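Local structure of mRNA export factor GLE1 (Saccharomyces cerevisiae, 6B4E) at residues A[170-173]-A[174-177]. The protein is a nucleoporin that acts in mRNA export as a component of the nuclear pore complex and binds inositol hexakisphosphate. Sequence-based numbering, arbitrary orientation.
Sequences TSYD and ERMG
Met-176 lies against one face of the Tyr-172 ring, one helical turn further along. Met-176 CG makes a CH-pi contact 3.8 Å from the Tyr-172 ring centroid and 15° off the normal. Met-176 SD sits obliquely, 4.4 Å from the centroid of the Tyr-172 ring, a Met-aromatic contact. Tyr-172 has CG anti to the backbone N (chi1 174°), which sends the ring along the helix toward Met-176. Arg-175 comes to the ring edge instead, with NH2 3.7 Å from CD1 of Tyr-172. Its guanidinium plane stands 70° from the ring plane, so the two do not stack. Thr-170 and Glu-174 run side by side, CG2 of Thr-170 3.7 Å from OE2 of Glu-174. Beneath the side chains, four i to i+4 backbone hydrogen bonds join the turns, from Glu-174 N to Thr-170 O through to Gly-177 N to Asp-173 O.

Tyr-172 OH is hydrogen-bonded to Met-156 O, and its ring stacks with Trp-158. Arg-175 forms salt bridges with Glu-98 and Glu-167, and Glu-174 with Arg-102. The Asp-173 carboxylate is hydrogen-bonded to Asn-225 and Thr-226, at the start of helix 225-264. With an alanine at Tyr-172, Met-176 CG and SD would probably lose their aromatic face and Met-156 O its hydroxyl partner. This is regular alpha-helical i, i+3 and i, i+4 packing near the start of helix 169-188, within the all-helical C-terminal domain of Gle1.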
# COMPACT_ATOMS: atom_id res chain seq x y z
N THR A 170 13.23 -9.75 10.04
CA THR A 170 12.42 -8.81 10.81
C THR A 170 12.44 -7.42 10.18
O THR A 170 11.40 -6.76 10.09
CB THR A 170 12.91 -8.77 12.25
OG1 THR A 170 12.58 -10.01 12.90
CG2 THR A 170 12.26 -7.63 13.03
N SER A 171 13.61 -6.98 9.74
CA SER A 171 13.73 -5.66 9.12
C SER A 171 12.85 -5.58 7.88
O SER A 171 12.05 -4.65 7.72
CB SER A 171 15.20 -5.41 8.77
OG SER A 171 15.37 -4.20 8.07
N TYR A 172 12.98 -6.56 6.99
CA TYR A 172 12.20 -6.58 5.76
C TYR A 172 10.71 -6.64 6.06
O TYR A 172 9.91 -5.88 5.51
CB TYR A 172 12.63 -7.76 4.91
CG TYR A 172 11.81 -7.97 3.67
CD1 TYR A 172 11.98 -7.19 2.53
CD2 TYR A 172 10.86 -8.99 3.62
CE1 TYR A 172 11.20 -7.41 1.38
CE2 TYR A 172 10.10 -9.22 2.48
CZ TYR A 172 10.27 -8.43 1.37
OH TYR A 172 9.49 -8.70 0.27
N ASP A 173 10.31 -7.58 6.92
CA ASP A 173 8.89 -7.75 7.20
C ASP A 173 8.28 -6.49 7.78
O ASP A 173 7.18 -6.09 7.40
CB ASP A 173 8.67 -8.93 8.15
CG ASP A 173 8.87 -10.28 7.48
OD1 ASP A 173 9.04 -11.29 8.20
OD2 ASP A 173 8.88 -10.34 6.24
N GLU A 174 8.98 -5.85 8.72
CA GLU A 174 8.40 -4.69 9.38
C GLU A 174 8.33 -3.49 8.44
O GLU A 174 7.34 -2.74 8.49
CB GLU A 174 9.16 -4.37 10.66
CG GLU A 174 8.91 -5.42 11.76
CD GLU A 174 9.47 -5.04 13.13
OE1 GLU A 174 10.18 -4.02 13.23
OE2 GLU A 174 9.21 -5.78 14.10
N ARG A 175 9.31 -3.35 7.55
CA ARG A 175 9.21 -2.35 6.48
C ARG A 175 8.01 -2.61 5.57
O ARG A 175 7.25 -1.69 5.23
CB ARG A 175 10.49 -2.32 5.65
CG ARG A 175 11.69 -1.77 6.36
CD ARG A 175 12.82 -1.42 5.39
NE ARG A 175 13.21 -2.53 4.50
CZ ARG A 175 12.87 -2.64 3.22
NH1 ARG A 175 12.13 -1.72 2.62
NH2 ARG A 175 13.29 -3.69 2.50
N MET A 176 7.83 -3.86 5.13
CA MET A 176 6.71 -4.15 4.24
C MET A 176 5.39 -3.86 4.94
O MET A 176 4.46 -3.31 4.33
CB MET A 176 6.75 -5.60 3.76
CG MET A 176 7.96 -5.98 2.93
SD MET A 176 8.16 -4.99 1.43
CE MET A 176 9.44 -3.86 1.99
N GLY A 177 5.28 -4.22 6.22
CA GLY A 177 4.03 -4.02 6.93
C GLY A 177 3.70 -2.55 7.09
O GLY A 177 2.55 -2.14 6.92